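Local atomic coordinates of UDP-glucose 4-epimerase (PDB entry 4WOK), a protein that probably interconverts UDP-glucose and UDP-galactose by inverting the sugar at C4, with bound NAD as the redox cofactor. Residues Thr119-Phe124 against Gly170-Ala175; Ala184-Glu189 against Ile323-Pro328; Val236-Arg241 against Thr314-Leu319. The protein carries 2 engineered substitutions. All coordinates share one frame; numbering follows the deposited sequence. Where two conformers were deposited one is given.

Interaction 1: Thr119-Phe124 against Gly170-Ala175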
ATOM      1  N   THR A 119      -5.887 -20.338  11.504  1.00 23.50           N
ATOM      2  CA  THR A 119      -6.242 -18.947  11.315  1.00 23.01           C
ATOM      3  C   THR A 119      -6.479 -18.757   9.826  1.00 31.12           C
ATOM      4  O   THR A 119      -5.575 -18.879   9.029  1.00 27.11           O
ATOM      5  CB  THR A 119      -5.150 -17.997  11.831  1.00 19.95           C
ATOM      6  OG1 THR A 119      -5.032 -18.147  13.252  1.00 21.27           O
ATOM      7  CG2 THR A 119      -5.510 -16.550  11.508  1.00 21.47           C
ATOM      8  N   GLN A 120      -7.708 -18.445   9.450  1.00 25.76           N
ATOM      9  CA  GLN A 120      -8.137 -18.708   8.086  1.00 34.54           C
ATOM     10  C   GLN A 120      -8.062 -17.583   7.066  1.00 38.88           C
ATOM     11  O   GLN A 120      -7.696 -17.817   5.915  1.00 53.68           O
ATOM     12  CB  GLN A 120      -9.586 -19.209   8.105  1.00 39.86           C
ATOM     13  CG  GLN A 120      -9.705 -20.652   7.678  1.00 59.04           C
ATOM     14  CD  GLN A 120      -9.430 -20.839   6.202  1.00 63.19           C
ATOM     15  OE1 GLN A 120      -9.158 -19.879   5.479  1.00 63.81           O
ATOM     16  NE2 GLN A 120      -9.515 -22.082   5.741  1.00 69.77           N
ATOM     17  N   ASN A 121      -8.443 -16.376   7.453  1.00 27.19           N
ATOM     18  CA  ASN A 121      -8.681 -15.345   6.453  1.00 27.26           C
ATOM     19  C   ASN A 121      -7.525 -14.351   6.256  1.00 30.81           C
ATOM     20  O   ASN A 121      -7.290 -13.513   7.117  1.00 37.47           O
ATOM     21  CB  ASN A 121      -9.947 -14.593   6.831  1.00 22.87           C
ATOM     22  CG  ASN A 121     -11.175 -15.501   6.824  1.00 31.73           C
ATOM     23  OD1 ASN A 121     -11.346 -16.307   5.915  1.00 32.19           O
ATOM     24  ND2 ASN A 121     -12.016 -15.385   7.844  1.00 28.21           N
ATOM     25  N   VAL A 122      -6.845 -14.417   5.111  1.00 21.98           N
ATOM     26  CA  VAL A 122      -5.675 -13.553   4.884  1.00 22.13           C
ATOM     27  C   VAL A 122      -5.937 -12.480   3.841  1.00 23.45           C
ATOM     28  O   VAL A 122      -6.304 -12.771   2.704  1.00 25.46           O
ATOM     29  CB  VAL A 122      -4.442 -14.376   4.463  1.00 24.81           C
ATOM     30  CG1 VAL A 122      -3.256 -13.456   4.124  1.00 21.60           C
ATOM     31  CG2 VAL A 122      -4.073 -15.351   5.581  1.00 24.48           C
ATOM     32  N   ILE A 123      -5.758 -11.229   4.248  1.00 21.95           N
ATOM     33  CA  ILE A 123      -5.892 -10.111   3.333  1.00 19.98           C
ATOM     34  C   ILE A 123      -4.481  -9.613   3.036  1.00 26.03           C
ATOM     35  O   ILE A 123      -3.809  -9.111   3.924  1.00 23.70           O
ATOM     36  CB  ILE A 123      -6.744  -8.976   3.921  1.00 20.64           C
ATOM     37  CG1 ILE A 123      -8.079  -9.513   4.476  1.00 26.14           C
ATOM     38  CG2 ILE A 123      -6.927  -7.855   2.892  1.00 22.63           C
ATOM     39  CD1 ILE A 123      -8.895 -10.234   3.467  1.00 35.22           C
ATOM     40  N   PHE A 124      -4.045  -9.767   1.793  1.00 19.23           N
ATOM     41  CA  PHE A 124      -2.655  -9.520   1.399  1.00 18.51           C
ATOM     42  C   PHE A 124      -2.513  -8.205   0.645  1.00 22.80           C
ATOM     43  O   PHE A 124      -3.161  -7.996  -0.378  1.00 23.08           O
ATOM     44  CB  PHE A 124      -2.133 -10.655   0.521  1.00 22.09           C
ATOM     45  CG  PHE A 124      -0.715 -10.438   0.048  1.00 24.50           C
ATOM     46  CD1 PHE A 124       0.333 -10.390   0.957  1.00 25.82           C
ATOM     47  CD2 PHE A 124      -0.437 -10.245  -1.295  1.00 24.90           C
ATOM     48  CE1 PHE A 124       1.658 -10.165   0.521  1.00 27.04           C
ATOM     49  CE2 PHE A 124       0.881 -10.017  -1.743  1.00 24.25           C
ATOM     50  CZ  PHE A 124       1.924  -9.983  -0.830  1.00 22.67           C
ATOM     51  N   GLY A 170      -6.511 -24.984   2.214  1.00 26.87           N
ATOM     52  CA  GLY A 170      -7.800 -24.322   2.326  1.00 28.59           C
ATOM     53  C   GLY A 170      -7.734 -22.903   2.877  1.00 37.74           C
ATOM     54  O   GLY A 170      -8.728 -22.385   3.393  1.00 30.85           O
ATOM     55  N   LEU A 171      -6.571 -22.261   2.790  1.00 25.82           N
ATOM     56  CA  LEU A 171      -6.504 -20.866   3.204  0.52 25.44           C
ATOM     57  C   LEU A 171      -7.388 -20.028   2.267  1.00 30.25           C
ATOM     58  O   LEU A 171      -7.508 -20.299   1.070  1.00 29.39           O
ATOM     59  CB  LEU A 171      -5.051 -20.353   3.238  0.52 25.31           C
ATOM     60  CG  LEU A 171      -4.119 -20.974   4.299  0.52 32.27           C
ATOM     61  CD1 LEU A 171      -2.730 -20.289   4.345  0.52 28.23           C
ATOM     62  CD2 LEU A 171      -4.728 -20.990   5.703  0.52 23.75           C
ATOM     63  N   ARG A 172      -8.065 -19.042   2.854  1.00 26.55           N
ATOM     64  CA  ARG A 172      -8.921 -18.138   2.092  1.00 27.27           C
ATOM     65  C   ARG A 172      -8.291 -16.756   2.066  1.00 26.57           C
ATOM     66  O   ARG A 172      -7.766 -16.294   3.086  1.00 29.15           O
ATOM     67  CB  ARG A 172     -10.324 -18.069   2.693  1.00 28.44           C
ATOM     68  CG  ARG A 172     -11.036 -19.425   2.730  1.00 29.32           C
ATOM     69  CD  ARG A 172     -12.486 -19.310   3.181  1.00 45.56           C
ATOM     70  NE  ARG A 172     -12.613 -18.815   4.550  1.00 49.47           N
ATOM     71  CZ  ARG A 172     -12.606 -19.590   5.633  1.00 55.43           C
ATOM     72  NH1 ARG A 172     -12.476 -20.907   5.514  1.00 55.26           N
ATOM     73  NH2 ARG A 172     -12.735 -19.049   6.839  1.00 53.64           N
ATOM     74  N   TYR A 173      -8.341 -16.083   0.923  1.00 26.79           N
ATOM     75  CA  TYR A 173      -7.603 -14.830   0.825  1.00 26.13           C
ATOM     76  C   TYR A 173      -8.168 -13.843  -0.157  1.00 26.81           C
ATOM     77  O   TYR A 173      -8.932 -14.192  -1.047  1.00 28.74           O
ATOM     78  CB  TYR A 173      -6.142 -15.102   0.440  1.00 25.73           C
ATOM     79  CG  TYR A 173      -5.982 -15.601  -0.976  1.00 27.41           C
ATOM     80  CD1 TYR A 173      -6.093 -16.953  -1.268  1.00 29.90           C
ATOM     81  CD2 TYR A 173      -5.714 -14.722  -2.022  1.00 26.95           C
ATOM     82  CE1 TYR A 173      -5.942 -17.422  -2.559  1.00 33.28           C
ATOM     83  CE2 TYR A 173      -5.569 -15.176  -3.316  1.00 32.42           C
ATOM     84  CZ  TYR A 173      -5.681 -16.531  -3.578  1.00 39.08           C
ATOM     85  OH  TYR A 173      -5.533 -16.997  -4.866  1.00 35.67           O
ATOM     86  N   VAL A 174      -7.736 -12.600   0.015  1.00 26.40           N
ATOM     87  CA  VAL A 174      -7.983 -11.527  -0.928  1.00 28.34           C
ATOM     88  C   VAL A 174      -6.656 -10.830  -1.105  1.00 29.98           C
ATOM     89  O   VAL A 174      -6.048 -10.408  -0.117  1.00 26.55           O
ATOM     90  CB  VAL A 174      -9.032 -10.520  -0.433  1.00 29.40           C
ATOM     91  CG1 VAL A 174      -9.155  -9.333  -1.401  1.00 30.91           C
ATOM     92  CG2 VAL A 174     -10.386 -11.197  -0.236  1.00 28.70           C
ATOM     93  N   ALA A 175      -6.197 -10.733  -2.345  1.00 26.08           N
ATOM     94  CA  ALA A 175      -4.989  -9.983  -2.646  1.00 26.46           C
ATOM     95  C   ALA A 175      -5.423  -8.641  -3.203  1.00 30.53           C
ATOM     96  O   ALA A 175      -6.273  -8.582  -4.088  1.00 32.13           O
ATOM     97  CB  ALA A 175      -4.099 -10.736  -3.636  1.00 26.04           C
TER
HETATM   98  O   HOH W   1     -14.546 -16.935   7.666  1.00 41.93           O
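Gln120 and Arg172 meet as two flat groups laid one over the other. The side-chain amide of Gln120 and the guanidinium of Arg172 are only 15° from parallel, although the two side chains run across each other at about a right angle. Gln120 CD sits over one guanidinium face, displaced toward its rim, and comes within 3.1 Å of Arg172 NH1, so the overlap is an offset stack. A bend at chi3 (-63°) turns the guanidinium to lie face-on beside the Gln120 amide. Gln120 OE1 also takes a weak bond from Arg172 N.

Asn121 meets the same guanidinium differently, its amide plane inclined by 62°. Asn121 OD1 lies 3.1 Å from Arg172 NE and is also approached by NH2, both bonds weak by their angles. Asn121 ND2 gives its hydrogens to Val78 O and to a water, which a weak bond joins to Arg172 NH2.

Beyond these polar ends the backbones pair as nearly parallel strands whose axes approach to 4.8 Å. Val122 straddles Tyr173: Val122 N bonds to Arg172 O at 2.9 Å, and Val122 O receives Val174 N. Phe124 N then reaches Val174 O at 2.8 Å. Ile123 and Val174 lie side by side pointing the same way, CD1 of the isoleucine 3.9 Å from CB of the valine. The Phe124 ring presents its edge to Ala175 CB.

The pairing joins two strands of the Rossmann sheet in a beta-alpha-beta crossover through helix 150-169, which packs on Phe124 and Tyr173. Helix 236-251 covers Ile123 on the other face; strand 79-82 continues the sheet beyond 121-125, and strand 257-260 beyond 172-177.

Interaction 2: Ala184-Glu189 against Ile323-Pro328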
ATOM      1  N   ALA A 184      -3.376  11.248   3.978  1.00 32.09           N
ATOM      2  CA  ALA A 184      -3.275  10.870   5.381  1.00 35.85           C
ATOM      3  C   ALA A 184      -4.657  10.994   5.995  1.00 28.56           C
ATOM      4  O   ALA A 184      -5.569  11.531   5.360  1.00 29.51           O
ATOM      5  CB  ALA A 184      -2.267  11.748   6.118  1.00 27.61           C
ATOM      6  N   ASP A 185      -4.813  10.490   7.219  1.00 28.16           N
ATOM      7  CA  ASP A 185      -6.116  10.512   7.882  1.00 28.87           C
ATOM      8  C   ASP A 185      -6.702  11.926   7.881  1.00 36.15           C
ATOM      9  O   ASP A 185      -5.987  12.896   8.142  1.00 33.25           O
ATOM     10  CB  ASP A 185      -6.021  10.003   9.319  1.00 30.19           C
ATOM     11  CG  ASP A 185      -7.362  10.063  10.025  1.00 39.89           C
ATOM     12  OD1 ASP A 185      -8.208   9.186   9.744  1.00 40.69           O
ATOM     13  OD2 ASP A 185      -7.580  11.006  10.821  1.00 39.76           O
ATOM     14  N   ILE A 186      -7.991  12.049   7.573  1.00 32.90           N
ATOM     15  CA  ILE A 186      -8.600  13.377   7.420  1.00 39.18           C
ATOM     16  C   ILE A 186      -8.454  14.246   8.681  1.00 43.41           C
ATOM     17  O   ILE A 186      -8.356  15.476   8.592  1.00 47.66           O
ATOM     18  CB  ILE A 186     -10.094  13.265   7.040  1.00 43.87           C
ATOM     19  CG1 ILE A 186     -10.709  14.652   6.827  1.00 50.74           C
ATOM     20  CG2 ILE A 186     -10.862  12.512   8.097  1.00 45.92           C
ATOM     21  CD1 ILE A 186     -10.122  15.411   5.661  1.00 54.25           C
ATOM     22  N   ASP A 187      -8.394  13.616   9.851  1.00 41.48           N
ATOM     23  CA  ASP A 187      -8.382  14.377  11.093  1.00 41.99           C
ATOM     24  C   ASP A 187      -6.988  14.799  11.546  1.00 40.01           C
ATOM     25  O   ASP A 187      -6.835  15.431  12.592  1.00 45.94           O
ATOM     26  CB  ASP A 187      -9.097  13.588  12.184  1.00 47.88           C
ATOM     27  CG  ASP A 187     -10.610  13.648  12.027  1.00 50.12           C
ATOM     28  OD1 ASP A 187     -11.117  14.727  11.641  1.00 55.29           O
ATOM     29  OD2 ASP A 187     -11.291  12.631  12.264  1.00 47.29           O
ATOM     30  N   GLY A 188      -5.971  14.462  10.756  1.00 35.73           N
ATOM     31  CA  GLY A 188      -4.654  15.053  10.927  1.00 36.24           C
ATOM     32  C   GLY A 188      -3.659  14.469  11.922  1.00 38.09           C
ATOM     33  O   GLY A 188      -2.529  14.957  11.998  1.00 42.33           O
ATOM     34  N   GLU A 189      -4.034  13.431  12.669  1.00 34.58           N
ATOM     35  CA  GLU A 189      -3.121  12.893  13.691  1.00 38.53           C
ATOM     36  C   GLU A 189      -2.340  11.643  13.283  1.00 34.37           C
ATOM     37  O   GLU A 189      -1.617  11.074  14.100  1.00 35.52           O
ATOM     38  CB  GLU A 189      -3.881  12.574  14.975  1.00 43.22           C
ATOM     39  CG  GLU A 189      -4.541  13.774  15.641  1.00 57.79           C
ATOM     40  CD  GLU A 189      -5.216  13.394  16.950  1.00 73.43           C
ATOM     41  OE1 GLU A 189      -4.850  12.344  17.531  1.00 73.00           O
ATOM     42  OE2 GLU A 189      -6.114  14.141  17.396  1.00 75.85           O
ATOM     43  N   ILE A 323      -3.901  15.856  -1.326  1.00 37.09           N
ATOM     44  CA  ILE A 323      -2.924  16.900  -1.033  1.00 37.45           C
ATOM     45  C   ILE A 323      -3.196  17.568   0.301  1.00 35.97           C
ATOM     46  O   ILE A 323      -2.298  17.729   1.121  1.00 35.39           O
ATOM     47  CB  ILE A 323      -2.900  17.982  -2.117  1.00 39.24           C
ATOM     48  CG1 ILE A 323      -2.421  17.389  -3.444  1.00 43.42           C
ATOM     49  CG2 ILE A 323      -2.002  19.121  -1.672  1.00 39.83           C
ATOM     50  CD1 ILE A 323      -1.117  16.638  -3.338  1.00 41.70           C
ATOM     51  N   ARG A 324      -4.448  17.961   0.506  1.00 36.49           N
ATOM     52  CA  ARG A 324      -4.854  18.661   1.714  1.00 36.43           C
ATOM     53  C   ARG A 324      -4.563  17.862   2.997  1.00 45.53           C
ATOM     54  O   ARG A 324      -4.144  18.423   4.013  1.00 35.20           O
ATOM     55  CB  ARG A 324      -6.343  18.989   1.627  1.00 58.35           C
ATOM     56  CG  ARG A 324      -6.774  20.191   2.425  1.00 62.13           C
ATOM     57  CD  ARG A 324      -8.269  20.426   2.279  1.00 63.25           C
ATOM     58  NE  ARG A 324      -8.649  20.695   0.895  1.00 68.13           N
ATOM     59  CZ  ARG A 324      -8.746  21.914   0.373  1.00 72.07           C
ATOM     60  NH1 ARG A 324      -8.490  22.984   1.118  1.00 73.43           N
ATOM     61  NH2 ARG A 324      -9.103  22.066  -0.895  1.00 75.23           N
ATOM     62  N   THR A 325      -4.774  16.552   2.962  1.00 35.10           N
ATOM     63  CA  THR A 325      -4.599  15.775   4.187  1.00 34.31           C
ATOM     64  C   THR A 325      -3.138  15.419   4.437  1.00 34.27           C
ATOM     65  O   THR A 325      -2.732  15.253   5.582  1.00 32.96           O
ATOM     66  CB  THR A 325      -5.463  14.486   4.181  1.00 34.20           C
ATOM     67  OG1 THR A 325      -5.144  13.677   3.044  1.00 34.19           O
ATOM     68  CG2 THR A 325      -6.923  14.864   4.118  1.00 34.95           C
ATOM     69  N   ALA A 326      -2.338  15.326   3.380  1.00 33.61           N
ATOM     70  CA  ALA A 326      -0.923  14.995   3.550  1.00 32.96           C
ATOM     71  C   ALA A 326      -0.081  16.213   3.938  1.00 33.01           C
ATOM     72  O   ALA A 326       0.829  16.114   4.758  1.00 33.03           O
ATOM     73  CB  ALA A 326      -0.374  14.366   2.281  1.00 33.02           C
ATOM     74  N   ALA A 327      -0.403  17.362   3.349  1.00 36.96           N
ATOM     75  CA  ALA A 327       0.433  18.558   3.478  1.00 35.73           C
ATOM     76  C   ALA A 327       0.852  18.931   4.916  1.00 37.59           C
ATOM     77  O   ALA A 327       2.025  19.234   5.145  1.00 35.61           O
ATOM     78  CB  ALA A 327      -0.268  19.738   2.810  1.00 35.21           C
ATOM     79  N   PRO A 328      -0.082  18.904   5.893  1.00 37.97           N
ATOM     80  CA  PRO A 328       0.327  19.286   7.255  1.00 32.95           C
ATOM     81  C   PRO A 328       1.391  18.395   7.879  1.00 37.46           C
ATOM     82  O   PRO A 328       2.035  18.800   8.849  1.00 39.42           O
ATOM     83  CB  PRO A 328      -0.981  19.174   8.052  1.00 36.48           C
ATOM     84  CG  PRO A 328      -2.047  19.381   7.037  1.00 42.54           C
ATOM     85  CD  PRO A 328      -1.539  18.688   5.815  1.00 41.06           C
TER
HETATM   86  O   HOH W   2      -4.074  15.486   7.650  1.00 46.99           O
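Ala184 lies in an extended conformation beside the C-terminal part of helix 319-326, its CA 5.1 Å from that of Ala326, while the chain after it folds into a type I turn from Asp185 to Gly188. The link across the contact is made by Thr325, whose OG1 accepts the backbone N-H of Ala184 at 3.1 Å, with 152° at the hydrogen. With chi1 at 57° the hydroxyl stands between the threonine's own N and carbonyl carbon. There it is also hydrogen-bonded to Thr321 O, one turn back in the helix, and to His235 NE2, so a buried polar atom is held from several directions.

The methyl branch of Thr325 turns to the apolar side of the contact. Thr325 CG2 meets Ile186 CD1 at 3.6 Å, the two side chains crossing obliquely; although the Ile186 side chain sets out away from the helix, CG1 lies anti to the backbone N and the turn at chi2 (65°) brings CD1 back to the threonine methyl. Ala184 CB, for its part, rests 3.6 Å from Thr325 O, at the backbone of the helix.

Within the loop, Asp185 stabilises the fold of its own turn. Asp185 O accepts Gly188 N at 3.0 Å, and Asp185 OD2 takes Asp187 N at 2.9 Å from well above the carboxylate plane. OD1 forms a salt bridge with Lys29 of helix 22-33. The geometry is that of an Asx turn superposed on a type I beta turn, here opening the loop that goes on to the zinc ligands Glu192, His194, Glu197 and His199.

Interaction 3: Val236-Arg241 against Thr314-Leu319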
ATOM      1  N   VAL A 236      -4.886   6.763   1.427  1.00 28.08           N
ATOM      2  CA  VAL A 236      -4.638   5.684   2.380  1.00 27.18           C
ATOM      3  C   VAL A 236      -5.901   5.284   3.166  1.00 28.09           C
ATOM      4  O   VAL A 236      -6.065   4.121   3.564  1.00 27.15           O
ATOM      5  CB  VAL A 236      -3.510   6.086   3.354  1.00 26.38           C
ATOM      6  CG1 VAL A 236      -3.889   7.352   4.117  1.00 26.91           C
ATOM      7  CG2 VAL A 236      -3.162   4.938   4.300  1.00 25.48           C
ATOM      8  N   THR A 237      -6.802   6.236   3.387  1.00 30.82           N
ATOM      9  CA  THR A 237      -8.046   5.905   4.080  1.00 32.22           C
ATOM     10  C   THR A 237      -8.917   5.015   3.203  1.00 30.85           C
ATOM     11  O   THR A 237      -9.584   4.099   3.702  1.00 29.81           O
ATOM     12  CB  THR A 237      -8.822   7.165   4.491  1.00 32.13           C
ATOM     13  OG1 THR A 237      -7.994   7.956   5.352  1.00 31.04           O
ATOM     14  CG2 THR A 237     -10.097   6.785   5.241  1.00 30.59           C
ATOM     15  N   ASP A 238      -8.917   5.281   1.898  1.00 30.02           N
ATOM     16  CA  ASP A 238      -9.593   4.407   0.944  1.00 30.51           C
ATOM     17  C   ASP A 238      -8.964   3.012   0.970  1.00 29.57           C
ATOM     18  O   ASP A 238      -9.664   2.009   0.870  1.00 30.54           O
ATOM     19  CB  ASP A 238      -9.535   4.987  -0.471  1.00 31.17           C
ATOM     20  CG  ASP A 238     -10.636   6.016  -0.733  1.00 34.01           C
ATOM     21  OD1 ASP A 238     -11.760   5.825  -0.214  1.00 33.89           O
ATOM     22  OD2 ASP A 238     -10.374   7.010  -1.454  1.00 37.52           O
ATOM     23  N   LEU A 239      -7.644   2.948   1.100  1.00 28.55           N
ATOM     24  CA  LEU A 239      -6.973   1.644   1.205  1.00 27.65           C
ATOM     25  C   LEU A 239      -7.418   0.925   2.467  1.00 27.38           C
ATOM     26  O   LEU A 239      -7.702  -0.270   2.430  1.00 27.28           O
ATOM     27  CB  LEU A 239      -5.443   1.801   1.184  1.00 26.68           C
ATOM     28  CG  LEU A 239      -4.864   2.178  -0.179  1.00 31.61           C
ATOM     29  CD1 LEU A 239      -3.398   2.543  -0.046  1.00 27.33           C
ATOM     30  CD2 LEU A 239      -5.059   1.062  -1.192  1.00 27.08           C
ATOM     31  N   ALA A 240      -7.473   1.648   3.581  1.00 29.40           N
ATOM     32  CA  ALA A 240      -7.976   1.076   4.829  1.00 27.91           C
ATOM     33  C   ALA A 240      -9.378   0.501   4.619  1.00 28.24           C
ATOM     34  O   ALA A 240      -9.646  -0.651   4.953  1.00 28.13           O
ATOM     35  CB  ALA A 240      -7.991   2.123   5.934  1.00 27.38           C
ATOM     36  N   ARG A 241     -10.255   1.306   4.029  1.00 29.26           N
ATOM     37  CA  ARG A 241     -11.625   0.864   3.757  1.00 30.75           C
ATOM     38  C   ARG A 241     -11.664  -0.456   2.974  1.00 31.29           C
ATOM     39  O   ARG A 241     -12.390  -1.383   3.344  1.00 30.60           O
ATOM     40  CB  ARG A 241     -12.393   1.954   2.995  1.00 31.43           C
ATOM     41  CG  ARG A 241     -12.582   3.257   3.783  1.00 32.08           C
ATOM     42  CD  ARG A 241     -13.389   4.309   2.980  1.00 40.84           C
ATOM     43  NE  ARG A 241     -14.582   3.716   2.377  1.00 34.78           N
ATOM     44  CZ  ARG A 241     -14.773   3.586   1.067  1.00 37.56           C
ATOM     45  NH1 ARG A 241     -13.869   4.044   0.213  1.00 36.43           N
ATOM     46  NH2 ARG A 241     -15.880   3.014   0.612  1.00 42.23           N
ATOM     47  N   THR A 314     -13.566   4.416  -4.286  1.00 42.90           N
ATOM     48  CA  THR A 314     -12.830   5.424  -3.532  1.00 46.47           C
ATOM     49  C   THR A 314     -13.742   6.603  -3.238  1.00 49.06           C
ATOM     50  O   THR A 314     -14.548   6.986  -4.081  1.00 39.48           O
ATOM     51  CB  THR A 314     -11.581   5.933  -4.285  1.00 40.97           C
ATOM     52  OG1 THR A 314     -11.934   6.312  -5.617  1.00 43.20           O
ATOM     53  CG2 THR A 314     -10.516   4.852  -4.344  1.00 39.94           C
ATOM     54  N   VAL A 315     -13.630   7.172  -2.042  1.00 38.18           N
ATOM     55  CA  VAL A 315     -14.395   8.378  -1.732  1.00 43.66           C
ATOM     56  C   VAL A 315     -13.494   9.490  -1.208  1.00 42.89           C
ATOM     57  O   VAL A 315     -13.957  10.596  -0.981  1.00 38.92           O
ATOM     58  CB  VAL A 315     -15.517   8.109  -0.699  1.00 46.33           C
ATOM     59  CG1 VAL A 315     -16.468   7.037  -1.213  1.00 47.97           C
ATOM     60  CG2 VAL A 315     -14.944   7.711   0.649  1.00 39.54           C
ATOM     61  N   TYR A 316     -12.207   9.202  -1.029  1.00 37.58           N
ATOM     62  CA  TYR A 316     -11.268  10.209  -0.528  1.00 37.19           C
ATOM     63  C   TYR A 316     -10.095  10.455  -1.476  1.00 37.05           C
ATOM     64  O   TYR A 316      -9.138  11.144  -1.119  1.00 37.63           O
ATOM     65  CB  TYR A 316     -10.706   9.797   0.843  1.00 36.27           C
ATOM     66  CG  TYR A 316     -11.723   9.613   1.951  1.00 37.13           C
ATOM     67  CD1 TYR A 316     -12.434  10.692   2.458  1.00 49.72           C
ATOM     68  CD2 TYR A 316     -11.945   8.365   2.515  1.00 35.92           C
ATOM     69  CE1 TYR A 316     -13.357  10.527   3.481  1.00 49.91           C
ATOM     70  CE2 TYR A 316     -12.862   8.191   3.536  1.00 42.25           C
ATOM     71  CZ  TYR A 316     -13.563   9.272   4.019  1.00 48.13           C
ATOM     72  OH  TYR A 316     -14.476   9.096   5.037  1.00 52.45           O
ATOM     73  N   SER A 317     -10.150   9.890  -2.674  1.00 37.39           N
ATOM     74  CA  SER A 317      -8.963   9.867  -3.511  1.00 38.29           C
ATOM     75  C   SER A 317      -8.954  10.913  -4.628  1.00 41.46           C
ATOM     76  O   SER A 317      -8.234  10.768  -5.616  1.00 39.87           O
ATOM     77  CB  SER A 317      -8.778   8.471  -4.094  1.00 36.90           C
ATOM     78  OG  SER A 317      -8.458   7.540  -3.068  1.00 36.03           O
ATOM     79  N   ASP A 318      -9.734  11.975  -4.465  1.00 38.65           N
ATOM     80  CA  ASP A 318      -9.577  13.136  -5.330  1.00 42.95           C
ATOM     81  C   ASP A 318      -8.259  13.828  -4.960  1.00 42.45           C
ATOM     82  O   ASP A 318      -7.868  13.835  -3.791  1.00 40.49           O
ATOM     83  CB  ASP A 318     -10.769  14.085  -5.190  1.00 51.87           C
ATOM     84  CG  ASP A 318     -11.073  14.415  -3.745  1.00 60.18           C
ATOM     85  OD1 ASP A 318     -11.609  13.540  -3.025  1.00 63.42           O
ATOM     86  OD2 ASP A 318     -10.767  15.551  -3.330  1.00 63.06           O
ATOM     87  N   LEU A 319      -7.563  14.383  -5.947  1.00 42.63           N
ATOM     88  CA  LEU A 319      -6.242  14.970  -5.708  1.00 39.45           C
ATOM     89  C   LEU A 319      -6.257  15.977  -4.561  1.00 40.42           C
ATOM     90  O   LEU A 319      -5.377  15.973  -3.703  1.00 38.36           O
ATOM     91  CB  LEU A 319      -5.721  15.641  -6.980  1.00 39.49           C
ATOM     92  CG  LEU A 319      -4.330  16.261  -6.847  1.00 47.71           C
ATOM     93  CD1 LEU A 319      -3.304  15.221  -6.404  1.00 40.16           C
ATOM     94  CD2 LEU A 319      -3.915  16.906  -8.156  1.00 51.53           C
TER
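Asp238 receives three hydrogen bonds from the loop 314-319 through its two carboxylate oxygens. Asp238 OD1 is met on its syn side by Val315 N at 2.9 Å, an almost straight bond (172°). Asp238 OD2 takes Tyr316 N, also at 2.9 Å and on the syn side, so that consecutive amides of the loop face the two oxygens. The hydroxyl Ser317 OG donates to the anti lone pair of Asp238 OD2 at 2.6 Å, and is itself hydrogen-bonded to His235 N.

One helical turn on, Arg241 supplies a fourth donor. Arg241 NH1 forms a salt bridge with Asp238 OD1 at 2.8 Å, approaching on the anti side but over the same face of the carboxylate as Val315 N. A bend at chi3 (47°) lets the guanidinium reach back, and NH1 also bonds to His313 O. With two donors on each oxygen, the buried carboxylate is fixed in rotation and probably stays ionised. An aspartate in the first turn of helix 236-251 thus binds successive amides of the loop before helix 319-326, joining the Rossmann-type and C-terminal parts of the fold; Asp318 is the N-cap of that latter helix.

Outward from these bonds carbon atoms make the contact. Val315 CG2 lies over one face of the Arg241 guanidinium, 3.8 Å from NH1. The Tyr316 ring stands nearly upright to that guanidinium (79° between planes), with its CE2 4.0 Å from Arg241 CD. Thr237 CG2 approaches Tyr316 CE2 obliquely at 3.5 Å. Thr314 CB lies over the carboxylate face opposite the Tyr316 ring, 3.3 Å from Asp238 OD2.

In the fold
Interactions 2 and 3 adjoin, their centres 12 Å apart, and touch where Ala184 CA packs 3.8 Å from Val236 CG1. His235, hydrogen-bonded in both, bridges them. Interaction 3 is also nested in the chain loop that interaction 2 closes. Interaction 1 lies apart, its centre 31 Å from that of interaction 2 and 23 Å from that of interaction 3, whose nearest atoms are about 8 Å away with no touch; helix 236-251, which begins in interaction 3, spans the gap. The Phe124 side chain is about 6 Å from NAD, against about 12 Å for those of Ala184 and Ser317, while that of Ala326 is about 10 Å from zinc.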